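PDB 4CP6: choline binding protein PCPA from Streptococcus pneumoniae, which is a pneumococcal surface protein and vaccine antigen that probably attaches to choline of the cell wall and presents a leucine-rich repeat domain. Local coordinates for residues Gly36-Val47 with Phe71-Ser82; Phe49-Ile60 with Ile91-Pro101. One frame throughout, in Å; residues are numbered along the deposited sequence. Where two conformers were deposited one is given.

Contact 1 (Gly36-Val47 with Phe71-Ser82); sequences GTVQVGNGVTPV and FTVTEVASQAFS
Val40 sits between Val73 and Phe81. Both methyls of Val40 reach the Phe81 ring, CG2, anti to the backbone N, at CZ (3.9 Å) and CG1 at CE2. CG1 lies between the backbone N and the carbonyl carbon (chi1 53°) and also touches Val73 CG1 at 3.8 Å. The two valines meet at a slant, whereas Val40 and Phe81 cross at about a right angle. Val47 comes to the same ring alongside, pointing the same way as Phe81, with CG2 3.8 Å from Phe81 CE1. Nearer the start of the strand, Val38 CG2 meets Val73 CG2, and Val38 CG1 packs on Phe71 CB, these two side chains at about a right angle. CD1 and CE1 of Phe71 lie close against the CA of Gly36, and the backbone N of Thr37 is at the ring edge.

Strands 36-40 and 71-76 run parallel, with a beta bulge between Val38 and Gln39 that shifts the register by one. Val38 O takes the N-H of Thr74 at 3.0 Å, and Val40 N then bonds to Glu75 O. The bulge leaves Glu75 N buried without a partner. These strands belong to the mixed sheet that continues through strand 106-107 into the parallel strands of the leucine-rich repeats.

On the face of Thr37, Gln39 and Glu75, the methyls of Thr37 and Thr74 meet while OG1 of Thr37 bonds to Thr30. Gln39 lays its amide against Ala77 CB, with NE2 held by Gly41 O. Beyond the strands, the type II turn from Ala77 to Ala80 lies against the 41-47 loop. Ala80 CB packs 3.2 Å from Val40 O, and Ala80 O accepts from Val47 N at 2.8 Å. A water joins Gly43 N, Thr45 O and Ser78 O.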
loop_
_atom_site.group_PDB
_atom_site.type_symbol
_atom_site.label_atom_id
_atom_site.label_comp_id
_atom_site.label_asym_id
_atom_site.label_seq_id
_atom_site.Cartn_x
_atom_site.Cartn_y
_atom_site.Cartn_z
ATOM N N GLY A 36 8.527 -26.038 29.402
ATOM C CA GLY A 36 8.136 -24.650 29.190
ATOM C C GLY A 36 8.413 -24.161 27.789
ATOM O O GLY A 36 8.856 -24.927 26.929
ATOM N N THR A 37 8.063 -22.900 27.540
ATOM C CA THR A 37 8.299 -22.275 26.242
ATOM C C THR A 37 8.944 -20.950 26.457
ATOM O O THR A 37 8.680 -20.295 27.483
ATOM C CB THR A 37 6.996 -22.112 25.429
ATOM O OG1 THR A 37 6.109 -21.210 26.098
ATOM C CG2 THR A 37 6.310 -23.428 25.187
ATOM N N VAL A 38 9.791 -20.543 25.497
ATOM C CA VAL A 38 10.430 -19.236 25.522
ATOM C C VAL A 38 10.312 -18.516 24.179
ATOM O O VAL A 38 10.160 -19.153 23.134
ATOM C CB VAL A 38 11.958 -19.305 25.883
ATOM C CG1 VAL A 38 12.192 -19.671 27.342
ATOM C CG2 VAL A 38 12.743 -20.231 24.951
ATOM N N GLN A 39 10.424 -17.188 24.217
ATOM C CA GLN A 39 10.678 -16.382 23.040
ATOM C C GLN A 39 12.194 -16.165 23.004
ATOM O O GLN A 39 12.852 -16.066 24.064
ATOM C CB GLN A 39 9.961 -15.020 23.062
ATOM C CG GLN A 39 10.390 -14.115 24.224
ATOM C CD GLN A 39 9.596 -12.835 24.240
ATOM O OE1 GLN A 39 8.379 -12.833 24.051
ATOM N NE2 GLN A 39 10.277 -11.731 24.501
ATOM N N VAL A 40 12.772 -16.115 21.795
ATOM C CA VAL A 40 14.172 -15.775 21.584
ATOM C C VAL A 40 14.226 -14.256 21.481
ATOM O O VAL A 40 13.527 -13.660 20.647
ATOM C CB VAL A 40 14.862 -16.527 20.411
ATOM C CG1 VAL A 40 14.076 -16.399 19.100
ATOM C CG2 VAL A 40 16.307 -16.072 20.229
ATOM N N GLY A 41 14.969 -13.647 22.394
ATOM C CA GLY A 41 15.115 -12.202 22.515
ATOM C C GLY A 41 14.317 -11.718 23.711
ATOM O O GLY A 41 13.283 -12.304 24.055
ATOM N N ASN A 42 14.797 -10.634 24.369
ATOM C CA ASN A 42 14.070 -10.089 25.525
ATOM C C ASN A 42 12.879 -9.214 25.121
ATOM O O ASN A 42 12.131 -8.780 25.996
ATOM C CB ASN A 42 15.048 -9.302 26.454
ATOM C CG ASN A 42 15.697 -8.099 25.794
ATOM O OD1 ASN A 42 15.309 -7.653 24.702
ATOM N ND2 ASN A 42 16.708 -7.531 26.437
ATOM N N GLY A 43 12.711 -8.971 23.807
ATOM C CA GLY A 43 11.607 -8.177 23.262
ATOM C C GLY A 43 11.878 -6.682 23.208
ATOM O O GLY A 43 10.983 -5.896 22.850
ATOM N N VAL A 44 13.100 -6.289 23.585
ATOM C CA VAL A 44 13.523 -4.884 23.666
ATOM C C VAL A 44 14.748 -4.638 22.787
ATOM O O VAL A 44 14.753 -3.711 21.966
ATOM C CB VAL A 44 13.798 -4.465 25.153
ATOM C CG1 VAL A 44 14.192 -2.986 25.249
ATOM C CG2 VAL A 44 12.597 -4.769 26.064
ATOM N N THR A 45 15.802 -5.451 22.975
ATOM C CA THR A 45 17.028 -5.265 22.222
ATOM C C THR A 45 17.310 -6.440 21.282
ATOM O O THR A 45 16.926 -7.590 21.560
ATOM C CB THR A 45 18.230 -5.050 23.181
ATOM O OG1 THR A 45 18.292 -6.144 24.082
ATOM C CG2 THR A 45 18.139 -3.713 23.947
ATOM N N PRO A 46 18.082 -6.167 20.224
ATOM C CA PRO A 46 18.423 -7.229 19.290
ATOM C C PRO A 46 19.522 -8.126 19.823
ATOM O O PRO A 46 20.392 -7.708 20.608
ATOM C CB PRO A 46 18.952 -6.466 18.063
ATOM C CG PRO A 46 18.561 -5.028 18.261
ATOM C CD PRO A 46 18.579 -4.859 19.740
ATOM N N VAL A 47 19.526 -9.345 19.350
ATOM C CA VAL A 47 20.608 -10.282 19.568
ATOM C C VAL A 47 21.852 -9.663 18.906
ATOM O O VAL A 47 21.797 -9.142 17.776
ATOM C CB VAL A 47 20.287 -11.641 18.903
ATOM C CG1 VAL A 47 21.537 -12.544 18.800
ATOM C CG2 VAL A 47 19.143 -12.334 19.622
ATOM N N PHE A 71 12.916 -25.856 27.655
ATOM C CA PHE A 71 12.115 -24.752 27.102
ATOM C C PHE A 71 12.217 -24.782 25.572
ATOM O O PHE A 71 13.310 -24.702 25.022
ATOM C CB PHE A 71 12.621 -23.410 27.619
ATOM C CG PHE A 71 12.406 -23.249 29.103
ATOM C CD1 PHE A 71 11.203 -22.749 29.602
ATOM C CD2 PHE A 71 13.405 -23.614 30.008
ATOM C CE1 PHE A 71 11.006 -22.607 30.982
ATOM C CE2 PHE A 71 13.212 -23.463 31.381
ATOM C CZ PHE A 71 12.000 -22.997 31.863
ATOM N N THR A 72 11.076 -24.958 24.894
ATOM C CA THR A 72 11.032 -24.957 23.434
ATOM C C THR A 72 10.931 -23.479 23.008
ATOM O O THR A 72 10.206 -22.713 23.650
ATOM C CB THR A 72 9.818 -25.760 22.962
ATOM O OG1 THR A 72 9.989 -27.131 23.382
ATOM C CG2 THR A 72 9.678 -25.760 21.452
ATOM N N VAL A 73 11.719 -23.090 21.992
ATOM C CA VAL A 73 11.704 -21.706 21.469
ATOM C C VAL A 73 10.511 -21.644 20.499
ATOM O O VAL A 73 10.565 -22.254 19.408
ATOM C CB VAL A 73 13.031 -21.325 20.768
ATOM C CG1 VAL A 73 12.993 -19.875 20.283
ATOM C CG2 VAL A 73 14.236 -21.540 21.706
ATOM N N THR A 74 9.412 -20.977 20.917
ATOM C CA THR A 74 8.183 -20.945 20.111
ATOM C C THR A 74 7.945 -19.608 19.422
ATOM O O THR A 74 7.035 -19.507 18.586
ATOM C CB THR A 74 6.992 -21.301 21.008
ATOM O OG1 THR A 74 6.961 -20.392 22.101
ATOM C CG2 THR A 74 7.074 -22.743 21.569
ATOM N N GLU A 75 8.684 -18.568 19.810
ATOM C CA GLU A 75 8.467 -17.242 19.232
ATOM C C GLU A 75 9.742 -16.492 19.019
ATOM O O GLU A 75 10.702 -16.652 19.787
ATOM C CB GLU A 75 7.539 -16.400 20.135
ATOM C CG GLU A 75 6.216 -17.088 20.445
ATOM C CD GLU A 75 5.136 -16.225 21.051
ATOM O OE1 GLU A 75 5.315 -14.988 21.084
ATOM O OE2 GLU A 75 4.120 -16.793 21.514
ATOM N N VAL A 76 9.763 -15.647 17.979
ATOM C CA VAL A 76 10.827 -14.679 17.770
ATOM C C VAL A 76 10.312 -13.382 18.410
ATOM O O VAL A 76 9.270 -12.846 17.980
ATOM C CB VAL A 76 11.194 -14.481 16.290
ATOM C CG1 VAL A 76 12.172 -13.325 16.132
ATOM C CG2 VAL A 76 11.782 -15.772 15.705
ATOM N N ALA A 77 11.015 -12.889 19.450
ATOM C CA ALA A 77 10.575 -11.684 20.138
ATOM C C ALA A 77 10.726 -10.437 19.271
ATOM O O ALA A 77 11.598 -10.375 18.399
ATOM C CB ALA A 77 11.377 -11.501 21.414
ATOM N N SER A 78 9.952 -9.380 19.588
ATOM C CA SER A 78 10.122 -8.118 18.902
ATOM C C SER A 78 11.598 -7.684 19.015
ATOM O O SER A 78 12.216 -7.805 20.095
ATOM C CB SER A 78 9.258 -7.040 19.535
ATOM O OG SER A 78 7.904 -7.410 19.367
ATOM N N GLN A 79 12.163 -7.157 17.915
ATOM C CA GLN A 79 13.541 -6.666 17.816
ATOM C C GLN A 79 14.605 -7.755 17.897
ATOM O O GLN A 79 15.764 -7.431 17.684
ATOM C CB GLN A 79 13.843 -5.590 18.906
ATOM C CG GLN A 79 12.770 -4.501 19.087
ATOM C CD GLN A 79 12.616 -3.585 17.898
ATOM O OE1 GLN A 79 13.502 -3.474 17.040
ATOM N NE2 GLN A 79 11.462 -2.961 17.781
ATOM N N ALA A 80 14.246 -9.034 18.147
ATOM C CA ALA A 80 15.301 -10.042 18.371
ATOM C C ALA A 80 16.326 -10.137 17.261
ATOM O O ALA A 80 17.536 -10.207 17.537
ATOM C CB ALA A 80 14.688 -11.406 18.639
ATOM N N PHE A 81 15.864 -10.147 16.007
ATOM C CA PHE A 81 16.779 -10.228 14.882
ATOM C C PHE A 81 16.702 -8.970 14.027
ATOM O O PHE A 81 16.870 -8.995 12.801
ATOM C CB PHE A 81 16.616 -11.536 14.105
ATOM C CG PHE A 81 16.928 -12.708 15.000
ATOM C CD1 PHE A 81 18.238 -12.943 15.446
ATOM C CD2 PHE A 81 15.924 -13.548 15.445
ATOM C CE1 PHE A 81 18.526 -14.002 16.304
ATOM C CE2 PHE A 81 16.213 -14.602 16.326
ATOM C CZ PHE A 81 17.513 -14.820 16.754
ATOM N N SER A 82 16.458 -7.841 14.696
ATOM C CA SER A 82 16.454 -6.592 13.973
ATOM C C SER A 82 17.886 -6.112 13.757
ATOM O O SER A 82 18.801 -6.443 14.545
ATOM C CB SER A 82 15.655 -5.526 14.711
ATOM O OG SER A 82 16.267 -5.288 15.961
HETATM O O HOH W 1 9.465 -27.654 26.007
HETATM O O HOH W 2 14.396 -8.935 21.491
HETATM O O HOH W 3 19.906 -8.981 15.406
#

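Contact 2 (Phe49-Ile60 with Ile91-Pro101)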
loop_
_atom_site.group_PDB
_atom_site.type_symbol
_atom_site.label_atom_id
_atom_site.label_comp_id
_atom_site.label_asym_id
_atom_site.label_seq_id
_atom_site.Cartn_x
_atom_site.Cartn_y
_atom_site.Cartn_z
ATOM N N PHE A 49 25.509 -10.301 17.386
ATOM C CA PHE A 49 26.281 -11.350 16.751
ATOM C C PHE A 49 27.769 -11.103 16.916
ATOM O O PHE A 49 28.197 -9.958 17.070
ATOM C CB PHE A 49 25.916 -11.459 15.253
ATOM C CG PHE A 49 24.494 -11.936 15.034
ATOM C CD1 PHE A 49 24.188 -13.290 15.072
ATOM C CD2 PHE A 49 23.456 -11.027 14.856
ATOM C CE1 PHE A 49 22.875 -13.734 14.890
ATOM C CE2 PHE A 49 22.141 -11.471 14.684
ATOM C CZ PHE A 49 21.860 -12.823 14.692
ATOM N N GLU A 50 28.550 -12.182 16.863
ATOM C CA GLU A 50 30.004 -12.146 16.932
ATOM C C GLU A 50 30.549 -11.701 15.584
ATOM O O GLU A 50 29.901 -11.905 14.553
ATOM C CB GLU A 50 30.521 -13.558 17.232
ATOM C CG GLU A 50 29.987 -14.118 18.547
ATOM C CD GLU A 50 30.041 -15.624 18.725
ATOM O OE1 GLU A 50 30.638 -16.313 17.868
ATOM O OE2 GLU A 50 29.488 -16.118 19.734
ATOM N N ALA A 51 31.775 -11.137 15.554
ATOM C CA ALA A 51 32.401 -10.726 14.301
ATOM C C ALA A 51 32.415 -11.854 13.293
ATOM O O ALA A 51 32.106 -11.628 12.127
ATOM C CB ALA A 51 33.826 -10.242 14.563
ATOM N N GLY A 52 32.762 -13.066 13.747
ATOM C CA GLY A 52 32.862 -14.236 12.879
ATOM C C GLY A 52 31.551 -14.677 12.267
ATOM O O GLY A 52 31.566 -15.410 11.275
ATOM N N GLN A 53 30.418 -14.237 12.856
ATOM C CA GLN A 53 29.063 -14.556 12.364
ATOM C C GLN A 53 28.621 -13.584 11.281
ATOM O O GLN A 53 27.655 -13.883 10.570
ATOM C CB GLN A 53 28.065 -14.539 13.542
ATOM C CG GLN A 53 28.225 -15.714 14.513
ATOM C CD GLN A 53 27.292 -15.670 15.716
ATOM O OE1 GLN A 53 27.245 -14.711 16.525
ATOM N NE2 GLN A 53 26.574 -16.764 15.922
ATOM N N ASP A 54 29.295 -12.434 11.130
ATOM C CA ASP A 54 28.930 -11.438 10.113
ATOM C C ASP A 54 28.985 -12.031 8.706
ATOM O O ASP A 54 29.990 -12.644 8.336
ATOM C CB ASP A 54 29.900 -10.247 10.176
ATOM C CG ASP A 54 29.395 -9.007 9.464
ATOM O OD1 ASP A 54 28.164 -8.758 9.493
ATOM O OD2 ASP A 54 30.233 -8.211 8.997
ATOM N N GLY A 55 27.892 -11.890 7.941
ATOM C CA GLY A 55 27.835 -12.354 6.556
ATOM C C GLY A 55 27.899 -13.857 6.368
ATOM O O GLY A 55 28.222 -14.331 5.277
ATOM N N LYS A 56 27.524 -14.624 7.408
ATOM C CA LYS A 56 27.512 -16.091 7.340
ATOM C C LYS A 56 26.133 -16.594 7.773
ATOM O O LYS A 56 25.414 -15.866 8.460
ATOM C CB LYS A 56 28.610 -16.681 8.249
ATOM C CG LYS A 56 30.021 -16.344 7.772
ATOM C CD LYS A 56 31.090 -17.189 8.433
ATOM C CE LYS A 56 32.461 -16.693 8.024
ATOM N NZ LYS A 56 32.761 -15.346 8.594
ATOM N N PRO A 57 25.728 -17.821 7.379
ATOM C CA PRO A 57 24.407 -18.323 7.777
ATOM C C PRO A 57 24.278 -18.541 9.276
ATOM O O PRO A 57 25.244 -18.908 9.965
ATOM C CB PRO A 57 24.307 -19.664 7.035
ATOM C CG PRO A 57 25.263 -19.534 5.899
ATOM C CD PRO A 57 26.415 -18.798 6.512
ATOM N N PHE A 58 23.067 -18.306 9.800
ATOM C CA PHE A 58 22.795 -18.494 11.208
ATOM C C PHE A 58 21.487 -19.261 11.368
ATOM O O PHE A 58 20.548 -19.033 10.581
ATOM C CB PHE A 58 22.660 -17.121 11.893
ATOM C CG PHE A 58 22.209 -17.171 13.336
ATOM C CD1 PHE A 58 23.102 -17.527 14.345
ATOM C CD2 PHE A 58 20.903 -16.831 13.697
ATOM C CE1 PHE A 58 22.697 -17.566 15.679
ATOM C CE2 PHE A 58 20.499 -16.882 15.037
ATOM C CZ PHE A 58 21.402 -17.228 16.016
ATOM N N THR A 59 21.401 -20.138 12.363
ATOM C CA THR A 59 20.195 -20.884 12.682
ATOM C C THR A 59 19.687 -20.485 14.060
ATOM O O THR A 59 20.436 -20.509 15.040
ATOM C CB THR A 59 20.436 -22.406 12.590
ATOM O OG1 THR A 59 20.817 -22.694 11.250
ATOM C CG2 THR A 59 19.176 -23.231 12.932
ATOM N N ILE A 60 18.420 -20.098 14.144
ATOM C CA ILE A 60 17.833 -19.754 15.428
ATOM C C ILE A 60 17.729 -21.027 16.252
ATOM O O ILE A 60 17.176 -22.030 15.775
ATOM C CB ILE A 60 16.430 -19.126 15.261
ATOM C CG1 ILE A 60 16.526 -17.817 14.508
ATOM C CG2 ILE A 60 15.752 -18.914 16.634
ATOM C CD1 ILE A 60 15.100 -17.216 14.080
ATOM N N ILE A 91 30.808 -1.243 12.606
ATOM C CA ILE A 91 30.077 -2.307 11.911
ATOM C C ILE A 91 29.266 -3.059 12.978
ATOM O O ILE A 91 29.798 -3.395 14.061
ATOM C CB ILE A 91 31.062 -3.275 11.196
ATOM C CG1 ILE A 91 31.851 -2.591 10.057
ATOM C CG2 ILE A 91 30.374 -4.566 10.722
ATOM C CD1 ILE A 91 31.059 -2.144 8.780
ATOM N N VAL A 92 27.963 -3.310 12.681
ATOM C CA VAL A 92 27.061 -4.079 13.525
ATOM C C VAL A 92 26.929 -5.398 12.756
ATOM O O VAL A 92 26.503 -5.407 11.585
ATOM C CB VAL A 92 25.711 -3.345 13.761
ATOM C CG1 VAL A 92 24.731 -4.229 14.521
ATOM C CG2 VAL A 92 25.940 -2.038 14.535
ATOM N N TYR A 93 27.400 -6.495 13.368
ATOM C CA TYR A 93 27.478 -7.789 12.697
ATOM C C TYR A 93 26.113 -8.399 12.472
ATOM O O TYR A 93 25.225 -8.244 13.305
ATOM C CB TYR A 93 28.354 -8.748 13.503
ATOM C CG TYR A 93 29.691 -8.131 13.844
ATOM C CD1 TYR A 93 30.551 -7.695 12.842
ATOM C CD2 TYR A 93 30.096 -7.989 15.168
ATOM C CE1 TYR A 93 31.789 -7.129 13.148
ATOM C CE2 TYR A 93 31.324 -7.411 15.484
ATOM C CZ TYR A 93 32.172 -7.005 14.472
ATOM O OH TYR A 93 33.384 -6.441 14.809
ATOM N N TYR A 94 25.934 -9.092 11.350
ATOM C CA TYR A 94 24.621 -9.666 11.079
ATOM C C TYR A 94 24.788 -10.807 10.084
ATOM O O TYR A 94 25.574 -10.691 9.157
ATOM C CB TYR A 94 23.659 -8.572 10.518
ATOM C CG TYR A 94 22.211 -8.977 10.644
ATOM C CD1 TYR A 94 21.598 -9.752 9.661
ATOM C CD2 TYR A 94 21.462 -8.631 11.772
ATOM C CE1 TYR A 94 20.296 -10.225 9.827
ATOM C CE2 TYR A 94 20.137 -9.051 11.919
ATOM C CZ TYR A 94 19.553 -9.832 10.928
ATOM O OH TYR A 94 18.251 -10.262 11.042
ATOM N N PRO A 95 24.044 -11.915 10.262
ATOM C CA PRO A 95 24.182 -13.051 9.344
ATOM C C PRO A 95 23.718 -12.782 7.918
ATOM O O PRO A 95 22.930 -11.876 7.663
ATOM C CB PRO A 95 23.330 -14.153 9.990
ATOM C CG PRO A 95 22.508 -13.515 11.004
ATOM C CD PRO A 95 23.137 -12.212 11.380
ATOM N N SER A 96 24.180 -13.622 6.977
ATOM C CA SER A 96 23.776 -13.477 5.569
ATOM C C SER A 96 22.425 -14.163 5.290
ATOM O O SER A 96 21.765 -13.864 4.287
ATOM C CB SER A 96 24.837 -14.116 4.694
ATOM O OG SER A 96 25.051 -15.451 5.118
ATOM N N SER A 97 22.055 -15.121 6.127
ATOM C CA SER A 97 20.793 -15.859 6.012
ATOM C C SER A 97 20.428 -16.350 7.387
ATOM O O SER A 97 21.318 -16.507 8.236
ATOM C CB SER A 97 20.919 -17.040 5.047
ATOM O OG SER A 97 21.707 -18.079 5.610
ATOM N N ILE A 98 19.138 -16.570 7.642
ATOM C CA ILE A 98 18.688 -17.059 8.925
ATOM C C ILE A 98 17.762 -18.218 8.669
ATOM O O ILE A 98 16.855 -18.096 7.822
ATOM C CB ILE A 98 18.023 -15.972 9.821
ATOM C CG1 ILE A 98 19.049 -14.850 10.186
ATOM C CG2 ILE A 98 17.412 -16.620 11.083
ATOM C CD1 ILE A 98 18.454 -13.625 10.886
ATOM N N THR A 99 17.990 -19.337 9.370
ATOM C CA THR A 99 17.149 -20.523 9.302
ATOM C C THR A 99 16.251 -20.549 10.525
ATOM O O THR A 99 16.727 -20.367 11.661
ATOM C CB THR A 99 18.007 -21.780 9.162
ATOM O OG1 THR A 99 18.656 -21.735 7.895
ATOM C CG2 THR A 99 17.193 -23.069 9.277
ATOM N N ILE A 100 14.930 -20.734 10.290
ATOM C CA ILE A 100 13.933 -20.744 11.337
ATOM C C ILE A 100 13.525 -22.180 11.611
ATOM O O ILE A 100 13.048 -22.853 10.695
ATOM C CB ILE A 100 12.728 -19.886 10.892
ATOM C CG1 ILE A 100 13.202 -18.431 10.605
ATOM C CG2 ILE A 100 11.597 -19.950 11.917
ATOM C CD1 ILE A 100 12.084 -17.385 10.301
ATOM N N PRO A 101 13.681 -22.651 12.864
ATOM C CA PRO A 101 13.327 -24.044 13.172
ATOM C C PRO A 101 11.822 -24.233 13.175
ATOM O O PRO A 101 11.089 -23.247 13.317
ATOM C CB PRO A 101 13.941 -24.268 14.562
ATOM C CG PRO A 101 13.925 -22.885 15.193
ATOM C CD PRO A 101 14.239 -21.957 14.046
HETATM O O HOH W 4 25.349 -7.716 16.001
HETATM O O HOH W 5 26.770 -6.350 9.053
HETATM O O HOH W 6 20.788 -20.019 7.659
#
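Pro95 lies over one face of the Phe49 ring, with its CD 3.5 Å from the ring centroid in a CH-pi contact. The edge of Phe49 points at the face of Tyr94 in a T-shaped pair, planes 68° apart. Tyr93 has CG anti to the carbonyl carbon (chi1 -51°), which brings its ring under Ala51, whose CA stands 3.5 Å above the ring centre. OD2 of Asp54 lies at the edge of this ring, in its plane, with the carboxylate steeply turned from it. With CG anti to the backbone N (chi1 -163°), Asp54 OD1 accepts the N-H of Tyr94 at 2.9 Å, on its anti side and out of the carboxylate plane. A water also donates to OD1, and Gly55 N bonds to Tyr94 O.

In parallel strands 57-59 and 97-100, Thr99 N donates to Phe58 O at 2.8 Å. They start the parallel sheet that runs on through strand 119-122, as expected for stacked leucine-rich repeats. Ile60 CG1 packs on Ile98 CG2 at 3.7 Å. On the other face Thr59 and Thr99 lie side by side. The loops thus meet through apolar ring contacts, and the directional bonds of Asp54 and the backbone amides probably define how they line up.

Overall arrangement
Contacts 1 and 2 alternate along the chain, and their centres are about 15 Å apart, near the N-terminal end of the molecule. Each pairs two parallel strands, but in different sheets: 36-40 with 71-76 in the mixed sheet, 57-59 with 97-100 at the border of a parallel one. Contact 1 is the more buried, with valines on its inner face. Contact 2 has more exposed residues and relies more on aromatic rings, prolines and an aspartate. Phe81 joins them. Its ring packs on Phe49, Phe58 and Ile60, and its carbonyl O lies 2.6 Å from Tyr94 OH, a probable hydrogen bond. Phe81, from the loop after strand 71-76, thus brings contact 1 into the apolar packing of contact 2.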